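Local coordinates for protein adhesin (Neisseria gonorrhoeae, PDB 6GQ4) that belongs to the adhesin complex proteins of gonococci, a vaccine target for bactericidal antibodies, and probably also inhibits host lysozyme, as its MliC-type relatives do, at residues V13-Q18 / Q84-T89; V25-N30 / G74-K79; T35-A40 / R46-I51. One frame throughout, in Å; residues are numbered along the deposited sequence.

Contact 1: V13-Q18 / Q84-T89; sequences VSYVCQ and QPIMIT. With NA (sodium ion), chain B.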
ATOM      1  N   VAL A  13      -5.979   3.459  -4.996  1.00 13.40           N
ATOM      2  CA  VAL A  13      -5.282   4.742  -5.072  1.00 15.03           C
ATOM      3  C   VAL A  13      -4.202   4.669  -6.161  1.00 15.37           C
ATOM      4  O   VAL A  13      -3.502   3.663  -6.245  1.00 14.84           O
ATOM      5  CB  VAL A  13      -4.677   5.194  -3.728  1.00 14.74           C
ATOM      6  CG1 VAL A  13      -4.047   6.557  -3.830  1.00 16.79           C
ATOM      7  CG2 VAL A  13      -5.680   5.219  -2.598  1.00 13.94           C
ATOM      8  N   SER A  14      -4.121   5.732  -6.983  1.00 19.64           N
ATOM      9  CA  SER A  14      -3.094   5.934  -8.006  1.00 21.01           C
ATOM     10  C   SER A  14      -1.974   6.815  -7.429  1.00 23.14           C
ATOM     11  O   SER A  14      -2.241   7.887  -6.844  1.00 26.65           O
ATOM     12  CB  SER A  14      -3.678   6.535  -9.243  1.00 24.79           C
ATOM     13  OG  SER A  14      -4.439   5.573  -9.959  1.00 36.55           O
ATOM     14  N   TYR A  15      -0.729   6.367  -7.598  1.00 23.29           N
ATOM     15  CA  TYR A  15       0.416   7.147  -7.084  1.00 23.67           C
ATOM     16  C   TYR A  15       1.396   7.555  -8.193  1.00 23.99           C
ATOM     17  O   TYR A  15       1.529   6.868  -9.201  1.00 24.46           O
ATOM     18  CB  TYR A  15       1.211   6.322  -6.081  1.00 19.92           C
ATOM     19  CG  TYR A  15       0.408   5.847  -4.919  1.00 16.16           C
ATOM     20  CD1 TYR A  15      -0.314   4.673  -4.969  1.00 16.23           C
ATOM     21  CD2 TYR A  15       0.436   6.564  -3.753  1.00 16.58           C
ATOM     22  CE1 TYR A  15      -1.059   4.240  -3.878  1.00 13.79           C
ATOM     23  CE2 TYR A  15      -0.303   6.150  -2.666  1.00 14.31           C
ATOM     24  CZ  TYR A  15      -1.043   4.985  -2.721  1.00 12.94           C
ATOM     25  OH  TYR A  15      -1.788   4.592  -1.601  1.00 13.63           O
ATOM     26  N   VAL A  16       2.103   8.662  -7.939  1.00 27.39           N
ATOM     27  CA  VAL A  16       3.257   9.058  -8.707  1.00 30.10           C
ATOM     28  C   VAL A  16       4.488   8.997  -7.795  1.00 31.95           C
ATOM     29  O   VAL A  16       4.508   9.540  -6.689  1.00 28.34           O
ATOM     30  CB  VAL A  16       3.048  10.431  -9.378  1.00 41.57           C
ATOM     31  CG1 VAL A  16       1.880  10.345 -10.346  1.00 40.61           C
ATOM     32  CG2 VAL A  16       2.832  11.570  -8.379  1.00 41.18           C
ATOM     33  N   CYS A  17       5.502   8.289  -8.293  1.00 30.42           N
ATOM     34  CA  CYS A  17       6.698   7.996  -7.540  1.00 25.41           C
ATOM     35  C   CYS A  17       7.885   8.674  -8.200  1.00 27.80           C
ATOM     36  O   CYS A  17       7.740   9.279  -9.280  1.00 32.59           O
ATOM     37  CB  CYS A  17       6.887   6.493  -7.443  1.00 24.20           C
ATOM     38  SG  CYS A  17       5.361   5.617  -7.020  1.00 26.35           S
ATOM     39  N   GLN A  18       9.051   8.545  -7.573  1.00 30.31           N
ATOM     40  CA  GLN A  18      10.255   9.062  -8.159  1.00 30.82           C
ATOM     41  C   GLN A  18      10.623   8.249  -9.401  1.00 32.67           C
ATOM     42  O   GLN A  18      10.100   7.157  -9.624  1.00 31.06           O
ATOM     43  CB  GLN A  18      11.397   9.013  -7.149  1.00 37.44           C
ATOM     44  CG  GLN A  18      11.174   9.947  -5.971  1.00 44.83           C
ATOM     45  CD  GLN A  18      12.395   9.973  -5.084  1.00 57.61           C
ATOM     46  OE1 GLN A  18      13.419   9.350  -5.397  1.00 68.24           O
ATOM     47  NE2 GLN A  18      12.303  10.712  -3.982  1.00 53.15           N
ATOM     48  N   GLN A  84      -1.921   9.227   2.357  1.00 15.78           N
ATOM     49  CA  GLN A  84      -0.614   8.745   2.866  0.50 17.19           C
ATOM     50  C   GLN A  84       0.327   8.462   1.688  1.00 16.99           C
ATOM     51  O   GLN A  84      -0.012   7.776   0.712  1.00 15.75           O
ATOM     52  CB  GLN A  84      -0.763   7.519   3.767  0.50 15.78           C
ATOM     53  CG  GLN A  84      -1.569   7.768   5.045  0.50 17.47           C
ATOM     54  CD  GLN A  84      -0.816   8.553   6.090  0.50 19.19           C
ATOM     55  OE1 GLN A  84      -0.061   9.475   5.780  0.50 23.99           O
ATOM     56  NE2 GLN A  84      -1.013   8.190   7.351  0.50 22.95           N
ATOM     57  N   PRO A  85       1.572   8.970   1.745  1.00 17.11           N
ATOM     58  CA  PRO A  85       2.569   8.540   0.782  1.00 17.43           C
ATOM     59  C   PRO A  85       2.971   7.105   1.131  1.00 14.18           C
ATOM     60  O   PRO A  85       2.842   6.699   2.308  1.00 14.85           O
ATOM     61  CB  PRO A  85       3.715   9.533   0.936  1.00 23.20           C
ATOM     62  CG  PRO A  85       3.447  10.316   2.167  1.00 24.34           C
ATOM     63  CD  PRO A  85       2.093   9.945   2.706  1.00 21.20           C
ATOM     64  N   ILE A  86       3.452   6.353   0.132  1.00 15.69           N
ATOM     65  CA  ILE A  86       3.887   4.947   0.291  1.00 16.23           C
ATOM     66  C   ILE A  86       5.276   4.736  -0.347  1.00 15.71           C
ATOM     67  O   ILE A  86       5.757   5.530  -1.176  1.00 18.24           O
ATOM     68  CB  ILE A  86       2.832   3.997  -0.326  1.00 15.43           C
ATOM     69  CG1 ILE A  86       2.867   4.045  -1.854  1.00 15.22           C
ATOM     70  CG2 ILE A  86       1.414   4.273   0.216  1.00 13.13           C
ATOM     71  CD1 ILE A  86       2.149   2.899  -2.483  1.00 15.24           C
ATOM     72  N   MET A  87       5.851   3.594   0.002  1.00 16.66           N
ATOM     73  CA  MET A  87       6.976   3.031  -0.705  1.00 18.81           C
ATOM     74  C   MET A  87       6.790   1.507  -0.780  1.00 19.85           C
ATOM     75  O   MET A  87       6.132   0.895   0.041  1.00 21.65           O
ATOM     76  CB  MET A  87       8.310   3.454  -0.061  1.00 24.93           C
ATOM     77  CG  MET A  87       8.657   3.042   1.324  1.00 29.26           C
ATOM     78  SD  MET A  87      10.441   3.555   1.637  1.00 42.85           S
ATOM     79  CE  MET A  87      11.258   1.973   1.856  1.00 46.83           C
ATOM     80  N   ILE A  88       7.292   0.905  -1.881  1.00 22.46           N
ATOM     81  CA  ILE A  88       7.304  -0.541  -2.041  1.00 23.03           C
ATOM     82  C   ILE A  88       8.769  -0.981  -2.199  1.00 21.15           C
ATOM     83  O   ILE A  88       9.484  -0.424  -3.046  1.00 27.32           O
ATOM     84  CB  ILE A  88       6.419  -1.005  -3.218  1.00 22.37           C
ATOM     85  CG1 ILE A  88       4.973  -0.542  -2.999  1.00 26.13           C
ATOM     86  CG2 ILE A  88       6.483  -2.504  -3.451  1.00 25.12           C
ATOM     87  CD1 ILE A  88       4.032  -0.719  -4.180  1.00 24.65           C
ATOM     88  N   THR A  89       9.128  -1.983  -1.400  1.00 20.18           N
ATOM     89  CA  THR A  89      10.454  -2.623  -1.342  1.00 23.53           C
ATOM     90  C   THR A  89      10.328  -4.032  -1.947  1.00 25.25           C
ATOM     91  O   THR A  89       9.373  -4.744  -1.670  1.00 20.88           O
ATOM     92  CB  THR A  89      10.999  -2.613   0.106  1.00 25.88           C
ATOM     93  OG1 THR A  89      11.047  -1.268   0.587  1.00 30.12           O
ATOM     94  CG2 THR A  89      12.393  -3.173   0.226  1.00 29.69           C
TER
HETATM   95 NA    NA B 201      -2.223   6.582   0.049  1.00 27.23          NA
HETATM   96  O   HOH W   1      -1.497   5.414   0.947  0.50 32.52           O
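Gln84 meets Tyr15 through a shared sodium ion. Its backbone O lies 2.6 Å from the metal, and Tyr15 OH sits at the same distance from it; Tyr81 O adds a third protein ligand. The Gln84 side chain, bent at chi2, leads away and gives its NE2 to Ala75 O in the conformer described. Gln84 O lies in plane at the edge of the Tyr15 ring, 3.8 Å from Tyr15 CE2, which puts it beside the sodium bound by the hydroxyl. Pro85 is the link into strand 86-89, its carbonyl O accepting a hydrogen bond from Thr73 OG1. Ile86 then points inward and carries the apolar half of the contact. Its CD1 stands over the middle of the Tyr15 ring, 3.8 Å from the centroid and 12° off the normal, a CH-pi contact. With CG1 placed between the backbone N and the carbonyl carbon (chi1 73°) and the chain extended beyond it, the methyl reaches the ring, while CG2, anti to the carbonyl carbon, lies 3.7 Å from Tyr15 OH. Val13 CG1 covers the opposite face of the ring, nearer its rim, so the phenol is clamped between two aliphatic groups. A hydrogen bond between Tyr15 OH and Tyr27 OH further fixes the hydroxyl. Tyrosine suits the position, since its flat body packs among apolar side chains and its tip still offers oxygen to a cation. Just beyond the strand, the Cys17-Cys100 disulfide ties its end to strand 95-102, which lies between these two strands in the sheet. Two backbone carbonyls and a phenol oxygen thus form a sodium site at the edge of the apolar interior of a small antiparallel beta barrel.

Contact 2: V25-N30 / G74-K79; sequences VTYGFN and GAMDSK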
ATOM      1  N   VAL A  25      -2.609   0.909  -6.287  1.00 16.57           N
ATOM      2  CA  VAL A  25      -2.668   0.001  -5.145  1.00 14.05           C
ATOM      3  C   VAL A  25      -4.149  -0.074  -4.696  1.00 15.93           C
ATOM      4  O   VAL A  25      -4.772   0.984  -4.561  1.00 17.00           O
ATOM      5  CB  VAL A  25      -1.814   0.455  -3.939  1.00 13.29           C
ATOM      6  CG1 VAL A  25      -1.921  -0.544  -2.792  1.00 13.80           C
ATOM      7  CG2 VAL A  25      -0.376   0.680  -4.311  1.00 15.12           C
ATOM      8  N   THR A  26      -4.630  -1.306  -4.584  1.00 15.79           N
ATOM      9  CA  THR A  26      -5.976  -1.557  -4.058  1.00 15.86           C
ATOM     10  C   THR A  26      -5.789  -2.010  -2.590  1.00 15.88           C
ATOM     11  O   THR A  26      -5.065  -2.954  -2.330  1.00 18.56           O
ATOM     12  CB  THR A  26      -6.714  -2.618  -4.876  1.00 16.46           C
ATOM     13  OG1 THR A  26      -6.783  -2.124  -6.241  1.00 19.37           O
ATOM     14  CG2 THR A  26      -8.063  -2.926  -4.289  1.00 16.49           C
ATOM     15  N   TYR A  27      -6.572  -1.378  -1.689  1.00 11.65           N
ATOM     16  CA  TYR A  27      -6.587  -1.713  -0.286  1.00 10.27           C
ATOM     17  C   TYR A  27      -7.920  -2.355   0.088  1.00 10.09           C
ATOM     18  O   TYR A  27      -8.935  -1.859  -0.357  1.00 12.42           O
ATOM     19  CB  TYR A  27      -6.377  -0.468   0.560  1.00 10.61           C
ATOM     20  CG  TYR A  27      -5.044   0.201   0.309  1.00 10.68           C
ATOM     21  CD1 TYR A  27      -3.889  -0.214   0.958  1.00 11.50           C
ATOM     22  CD2 TYR A  27      -4.954   1.301  -0.517  1.00 11.76           C
ATOM     23  CE1 TYR A  27      -2.692   0.426   0.703  1.00 12.08           C
ATOM     24  CE2 TYR A  27      -3.752   1.937  -0.815  1.00 10.92           C
ATOM     25  CZ  TYR A  27      -2.621   1.510  -0.154  1.00 11.62           C
ATOM     26  OH  TYR A  27      -1.410   2.105  -0.399  1.00 13.31           O
ATOM     27  N   GLY A  28      -7.838  -3.470   0.790  1.00 10.37           N
ATOM     28  CA  GLY A  28      -9.003  -4.059   1.441  1.00 11.30           C
ATOM     29  C   GLY A  28      -9.240  -3.412   2.808  1.00 11.51           C
ATOM     30  O   GLY A  28      -8.323  -2.976   3.507  1.00 13.49           O
ATOM     31  N   PHE A  29     -10.543  -3.322   3.139  1.00 11.57           N
ATOM     32  CA  PHE A  29     -10.976  -2.683   4.370  1.00 10.07           C
ATOM     33  C   PHE A  29     -11.953  -3.602   5.078  1.00 10.98           C
ATOM     34  O   PHE A  29     -12.727  -4.304   4.445  1.00 12.51           O
ATOM     35  CB  PHE A  29     -11.683  -1.342   4.174  1.00 10.34           C
ATOM     36  CG  PHE A  29     -10.777  -0.256   3.671  1.00  9.62           C
ATOM     37  CD1 PHE A  29     -10.522  -0.182   2.321  1.00  9.86           C
ATOM     38  CD2 PHE A  29     -10.205   0.670   4.540  1.00  9.55           C
ATOM     39  CE1 PHE A  29      -9.662   0.781   1.831  1.00 10.79           C
ATOM     40  CE2 PHE A  29      -9.333   1.633   4.051  1.00 11.04           C
ATOM     41  CZ  PHE A  29      -9.107   1.701   2.677  1.00 11.46           C
ATOM     42  N   ASN A  30     -11.886  -3.555   6.406  1.00 12.32           N
ATOM     43  CA  ASN A  30     -12.821  -4.291   7.222  1.00 10.97           C
ATOM     44  C   ASN A  30     -13.945  -3.319   7.612  1.00 11.09           C
ATOM     45  O   ASN A  30     -13.947  -2.101   7.286  1.00 12.04           O
ATOM     46  CB  ASN A  30     -12.140  -5.029   8.383  1.00 12.81           C
ATOM     47  CG  ASN A  30     -11.531  -4.103   9.407  1.00 12.02           C
ATOM     48  OD1 ASN A  30     -11.927  -2.931   9.535  1.00 11.74           O
ATOM     49  ND2 ASN A  30     -10.552  -4.639  10.129  1.00 14.71           N
ATOM     50  N   GLY A  74       2.285   5.247   6.533  1.00 11.78           N
ATOM     51  CA  GLY A  74       1.827   5.726   7.838  1.00 12.34           C
ATOM     52  C   GLY A  74       0.599   4.983   8.331  1.00 11.31           C
ATOM     53  O   GLY A  74       0.327   3.850   7.956  1.00  9.75           O
ATOM     54  N   ALA A  75      -0.158   5.655   9.190  1.00 12.85           N
ATOM     55  CA  ALA A  75      -1.377   5.098   9.743  1.00 13.06           C
ATOM     56  C   ALA A  75      -2.401   5.009   8.620  1.00 12.32           C
ATOM     57  O   ALA A  75      -2.546   5.950   7.783  1.00 17.52           O
ATOM     58  CB  ALA A  75      -1.861   5.971  10.879  1.00 16.46           C
ATOM     59  N   MET A  76      -3.068   3.856   8.535  1.00 11.25           N
ATOM     60  CA  MET A  76      -4.010   3.630   7.407  1.00 11.17           C
ATOM     61  C   MET A  76      -5.379   3.249   7.927  1.00 11.26           C
ATOM     62  O   MET A  76      -5.553   2.240   8.547  1.00 14.36           O
ATOM     63  CB  MET A  76      -3.508   2.512   6.493  1.00 12.47           C
ATOM     64  CG  MET A  76      -2.275   2.901   5.771  1.00 14.19           C
ATOM     65  SD  MET A  76      -2.615   4.053   4.410  1.00 13.81           S
ATOM     66  CE  MET A  76      -2.989   2.964   3.043  1.00 16.53           C
ATOM     67  N   ASP A  77      -6.349   4.053   7.521  1.00 11.71           N
ATOM     68  CA  ASP A  77      -7.764   3.727   7.739  1.00 12.30           C
ATOM     69  C   ASP A  77      -8.588   4.435   6.679  1.00 13.94           C
ATOM     70  O   ASP A  77      -8.072   5.103   5.798  1.00 13.65           O
ATOM     71  CB  ASP A  77      -8.183   4.081   9.167  1.00 14.13           C
ATOM     72  CG  ASP A  77      -8.074   5.551   9.505  1.00 19.52           C
ATOM     73  OD1 ASP A  77      -8.193   6.420   8.601  1.00 21.41           O
ATOM     74  OD2 ASP A  77      -7.843   5.808  10.677  1.00 33.07           O
ATOM     75  N   SER A  78      -9.908   4.213   6.739  1.00 17.11           N
ATOM     76  CA  SER A  78     -10.806   4.719   5.738  1.00 16.70           C
ATOM     77  C   SER A  78     -10.755   6.259   5.619  1.00 16.31           C
ATOM     78  O   SER A  78     -11.098   6.776   4.557  1.00 17.69           O
ATOM     79  CB  SER A  78     -12.233   4.165   5.995  1.00 19.48           C
ATOM     80  OG  SER A  78     -12.686   4.518   7.302  1.00 23.17           O
ATOM     81  N   LYS A  79     -10.379   6.957   6.715  0.50 17.58           N
ATOM     82  CA  LYS A  79     -10.185   8.411   6.735  0.50 21.11           C
ATOM     83  C   LYS A  79      -8.892   8.800   5.998  0.50 21.49           C
ATOM     84  O   LYS A  79      -8.889   9.688   5.154  0.50 29.58           O
ATOM     85  CB  LYS A  79     -10.165   8.916   8.185  0.50 26.53           C
ATOM     86  CG  LYS A  79     -11.496   8.833   8.915  0.50 32.56           C
ATOM     87  CD  LYS A  79     -11.505   9.497  10.279  0.50 37.83           C
ATOM     88  CE  LYS A  79     -10.557   8.842  11.261  0.50 38.78           C
ATOM     89  NZ  LYS A  79     -10.914   7.427  11.514  0.50 33.10           N
TER
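Asp77 OD1 is gripped by two backbone amides that follow it: Ser80 N gives a hydrogen bond, and Lys79 N adds a weak one at 2.9 Å. The other carboxylate oxygen, Asp77 OD2, forms a salt bridge with Lys79 NZ at 3.6 Å. Aspartate suits such a turn because its short carboxylate can fold back onto the amides ahead of it. The bend is fixed further by Ser80 OG, which bonds to Ala75 O. The same bend lies against the ring of Phe29. Phe29 CE2 lies 3.9 Å from Asp77 C, which sits near the ring plane at its edge, and 3.8 Å from Ser78 N, so the backbone of Asp77 and Ser78 meets the CE2 corner of the ring, where Thr35 also packs. Tyr81 meets Phe29 edge-to-face.

Met76 reaches deeper. The Met76 and Tyr27 side chains cross at about a right angle, and bends at chi2 (-75°) and chi3 (-87°) set Met76 CE over one face of the ring. The methyl is 3.7 Å from the ring centroid, 24° off the normal, and shifted toward the hydroxyl end, with Tyr27 CE1 and CZ each 3.5 Å from CE. Val25 CG1 covers the opposite face. A flexible, unbranched methionine can follow this bent path, which also brings it against Thr61, Tyr63, Tyr81 and Gln84. The Tyr27 hydroxyl pairs with that of Tyr15. Together these contacts show a loop between strands 70-73 and 86-89 folding inward over strand 22-29, its methionine plugged into the apolar core of the beta barrel.

Contact 3: T35-A40 / R46-I51; sequences TTYASA and RVQMPI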
ATOM      1  N   THR A  35      -7.455  -1.410   7.385  1.00 11.52           N
ATOM      2  CA  THR A  35      -7.117  -2.125   6.177  1.00 10.43           C
ATOM      3  C   THR A  35      -6.717  -3.581   6.430  1.00 11.08           C
ATOM      4  O   THR A  35      -6.304  -3.954   7.534  1.00 12.29           O
ATOM      5  CB  THR A  35      -5.995  -1.454   5.389  1.00 12.17           C
ATOM      6  OG1 THR A  35      -4.750  -1.477   6.150  1.00 12.46           O
ATOM      7  CG2 THR A  35      -6.357  -0.034   5.023  1.00 12.47           C
ATOM      8  N   THR A  36      -6.922  -4.426   5.411  1.00 12.50           N
ATOM      9  CA  THR A  36      -6.659  -5.819   5.526  1.00 12.33           C
ATOM     10  C   THR A  36      -5.521  -6.288   4.596  1.00 10.71           C
ATOM     11  O   THR A  36      -4.869  -7.320   4.865  1.00 10.89           O
ATOM     12  CB  THR A  36      -7.917  -6.649   5.210  1.00 11.44           C
ATOM     13  OG1 THR A  36      -8.364  -6.231   3.934  1.00 12.26           O
ATOM     14  CG2 THR A  36      -8.977  -6.409   6.243  1.00 10.71           C
ATOM     15  N   TYR A  37      -5.301  -5.551   3.522  1.00 12.91           N
ATOM     16  CA  TYR A  37      -4.277  -5.944   2.525  1.00 11.34           C
ATOM     17  C   TYR A  37      -4.042  -4.773   1.615  1.00 11.52           C
ATOM     18  O   TYR A  37      -4.855  -3.862   1.548  1.00 12.77           O
ATOM     19  CB  TYR A  37      -4.662  -7.200   1.764  1.00 11.99           C
ATOM     20  CG  TYR A  37      -5.842  -7.022   0.835  1.00 12.75           C
ATOM     21  CD1 TYR A  37      -5.654  -6.422  -0.412  1.00 13.98           C
ATOM     22  CD2 TYR A  37      -7.105  -7.531   1.150  1.00 14.21           C
ATOM     23  CE1 TYR A  37      -6.702  -6.303  -1.316  1.00 12.93           C
ATOM     24  CE2 TYR A  37      -8.173  -7.373   0.260  1.00 13.64           C
ATOM     25  CZ  TYR A  37      -7.966  -6.762  -0.971  1.00 14.01           C
ATOM     26  OH  TYR A  37      -8.991  -6.590  -1.892  1.00 15.62           O
ATOM     27  N   ALA A  38      -2.891  -4.853   0.923  1.00 11.47           N
ATOM     28  CA  ALA A  38      -2.561  -3.987  -0.249  1.00 10.60           C
ATOM     29  C   ALA A  38      -2.257  -4.896  -1.423  1.00 11.34           C
ATOM     30  O   ALA A  38      -1.619  -5.938  -1.234  1.00 14.38           O
ATOM     31  CB  ALA A  38      -1.429  -3.044   0.046  1.00 12.06           C
ATOM     32  N   SER A  39      -2.746  -4.499  -2.610  1.00 12.73           N
ATOM     33  CA  SER A  39      -2.523  -5.299  -3.810  1.00 13.49           C
ATOM     34  C   SER A  39      -2.119  -4.359  -4.943  1.00 16.71           C
ATOM     35  O   SER A  39      -2.710  -3.304  -5.141  1.00 17.13           O
ATOM     36  CB  SER A  39      -3.803  -6.080  -4.179  1.00 17.47           C
ATOM     37  OG  SER A  39      -3.620  -6.787  -5.382  1.00 21.69           O
ATOM     38  N   ALA A  40      -1.105  -4.801  -5.700  1.00 15.49           N
ATOM     39  CA  ALA A  40      -0.592  -4.027  -6.845  1.00 16.90           C
ATOM     40  C   ALA A  40       0.005  -4.979  -7.879  1.00 19.93           C
ATOM     41  O   ALA A  40       0.530  -6.042  -7.584  1.00 25.26           O
ATOM     42  CB  ALA A  40       0.426  -3.034  -6.373  1.00 19.77           C
ATOM     43  N   ARG A  46      -0.093  -9.451 -10.402  1.00 30.99           N
ATOM     44  CA  ARG A  46      -0.667  -8.916  -9.219  1.00 27.27           C
ATOM     45  C   ARG A  46       0.041  -9.526  -7.998  1.00 27.68           C
ATOM     46  O   ARG A  46       0.278 -10.727  -7.895  1.00 29.71           O
ATOM     47  CB  ARG A  46      -2.183  -9.142  -9.154  1.00 34.55           C
ATOM     48  CG  ARG A  46      -2.848  -8.439  -7.982  1.00 37.49           C
ATOM     49  CD  ARG A  46      -4.228  -7.914  -8.324  1.00 44.97           C
ATOM     50  NE  ARG A  46      -4.215  -6.776  -9.255  1.00 51.92           N
ATOM     51  CZ  ARG A  46      -4.386  -5.491  -8.912  1.00 43.77           C
ATOM     52  NH1 ARG A  46      -4.642  -4.610  -9.879  1.00 42.35           N
ATOM     53  NH2 ARG A  46      -4.318  -5.109  -7.633  1.00 27.49           N
ATOM     54  N   VAL A  47       0.404  -8.658  -7.069  1.00 22.58           N
ATOM     55  CA  VAL A  47       1.034  -9.082  -5.813  1.00 20.65           C
ATOM     56  C   VAL A  47       0.084  -8.720  -4.675  1.00 17.85           C
ATOM     57  O   VAL A  47      -0.250  -7.579  -4.552  1.00 19.59           O
ATOM     58  CB  VAL A  47       2.392  -8.391  -5.625  1.00 22.66           C
ATOM     59  CG1 VAL A  47       3.028  -8.820  -4.325  1.00 26.12           C
ATOM     60  CG2 VAL A  47       3.324  -8.698  -6.803  1.00 26.62           C
ATOM     61  N   GLN A  48      -0.269  -9.704  -3.840  1.00 17.04           N
ATOM     62  CA  GLN A  48      -1.208  -9.505  -2.734  1.00 19.48           C
ATOM     63  C   GLN A  48      -0.386  -9.394  -1.464  1.00 16.26           C
ATOM     64  O   GLN A  48       0.411 -10.332  -1.193  1.00 20.59           O
ATOM     65  CB  GLN A  48      -2.136 -10.715  -2.637  1.00 25.23           C
ATOM     66  CG  GLN A  48      -3.056 -10.708  -1.441  1.00 30.34           C
ATOM     67  CD  GLN A  48      -4.222  -9.772  -1.636  1.00 34.12           C
ATOM     68  OE1 GLN A  48      -4.330  -9.080  -2.642  1.00 37.41           O
ATOM     69  NE2 GLN A  48      -5.119  -9.769  -0.668  1.00 38.64           N
ATOM     70  N   MET A  49      -0.503  -8.277  -0.730  1.00 12.26           N
ATOM     71  CA  MET A  49       0.348  -8.118   0.452  1.00 12.90           C
ATOM     72  C   MET A  49      -0.570  -7.940   1.683  1.00 12.97           C
ATOM     73  O   MET A  49      -1.081  -6.854   1.902  1.00 11.89           O
ATOM     74  CB  MET A  49       1.265  -6.900   0.354  1.00 13.49           C
ATOM     75  CG  MET A  49       2.319  -7.044  -0.761  1.00 15.06           C
ATOM     76  SD  MET A  49       3.073  -5.447  -1.264  1.00 17.25           S
ATOM     77  CE  MET A  49       1.774  -4.783  -2.310  1.00 17.95           C
ATOM     78  N   PRO A  50      -0.838  -9.008   2.434  1.00 14.34           N
ATOM     79  CA  PRO A  50      -1.710  -8.857   3.628  1.00 12.47           C
ATOM     80  C   PRO A  50      -1.088  -7.894   4.641  1.00 11.81           C
ATOM     81  O   PRO A  50       0.165  -7.772   4.731  1.00 13.70           O
ATOM     82  CB  PRO A  50      -1.752 -10.263   4.234  1.00 15.36           C
ATOM     83  CG  PRO A  50      -1.400 -11.141   3.052  1.00 20.82           C
ATOM     84  CD  PRO A  50      -0.345 -10.381   2.271  1.00 19.43           C
ATOM     85  N   ILE A  51      -1.915  -7.180   5.395  1.00 10.96           N
ATOM     86  CA  ILE A  51      -1.386  -6.321   6.430  1.00 10.99           C
ATOM     87  C   ILE A  51      -0.531  -7.174   7.387  1.00  9.78           C
ATOM     88  O   ILE A  51      -0.838  -8.320   7.700  1.00 10.71           O
ATOM     89  CB  ILE A  51      -2.488  -5.548   7.178  1.00 10.74           C
ATOM     90  CG1 ILE A  51      -1.881  -4.409   8.016  1.00 10.91           C
ATOM     91  CG2 ILE A  51      -3.407  -6.461   8.026  1.00 11.29           C
ATOM     92  CD1 ILE A  51      -2.901  -3.440   8.569  1.00 10.88           C
TER
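Strands 35-40 and 46-50 run antiparallel, their axes 4.6 Å apart at closest approach and 158° between directions, and paired backbone hydrogen bonds join Ala38 with Met49 and Ala40 with Val47. In the first pair Met49 N reaches Ala38 O at 2.6 Å. A further bond, Ile51 N to Thr36 O at 3.0 Å, continues the pairing.

On the side of Tyr37, Ser39, Gln48 and Pro50, the amide of Gln48 lies over the Tyr37 ring. Gln48 NE2 is 3.2 Å from Tyr37 CG, nearer the rim than the centre, and the amide is tilted 44° from the ring plane. The bend at chi2 (77°) lays the Gln48 chain back across the neighbouring strand, leaving its OE1 3.4 Å from Ser39 CB. A long, flat amide fits here because it can rest on an aromatic face at the sheet surface. Next along, Arg46 NH2 donates a nearly straight bond of 2.9 Å to Ser39 OG, which lies in the guanidinium plane; the arginine's bent chain keeps its CG and CD beside that oxygen as well.

This is the beta hairpin 35-42/45-50. Its outer strand swings round to strand 61-63 through a backbone bond between Pro50 and Gly64, closing the barrel. The inward side carries Ala38, Ala40, Val47 and Met49. A small alanine fits at Ala38 because Val25, Tyr27 and Tyr63 crowd it, and Met49 CE comes within 4.3 Å of Ala38 CB. Beyond them, Ile51 CD1 nestles 3.6 Å from Thr35 OG1, whose polar partner is Tyr63 OH.

How the contacts relate
The three contacts are nested along the chain, contact 3 inside the loop closed by contact 2 and contact 2 inside that of contact 1. Contacts 1 and 2 lie about 14 Å apart between centres yet touch through neighbouring strands 9-16 and 22-29, where Val13 N approaches Val25 O at 2.8 Å. Contacts 2 and 3, about 10 Å between centres, share the next strand pair, with Thr36 N 2.8 Å from Gly28 O. Contacts 1 and 3 do not touch and lie on opposite sides of the chain's centre. The sodium ion belongs to contact 1; the Tyr27 side chain comes within about 5 Å of it, and Gln84 NE2 lies 2.7 Å from Ala75 O of contact 2.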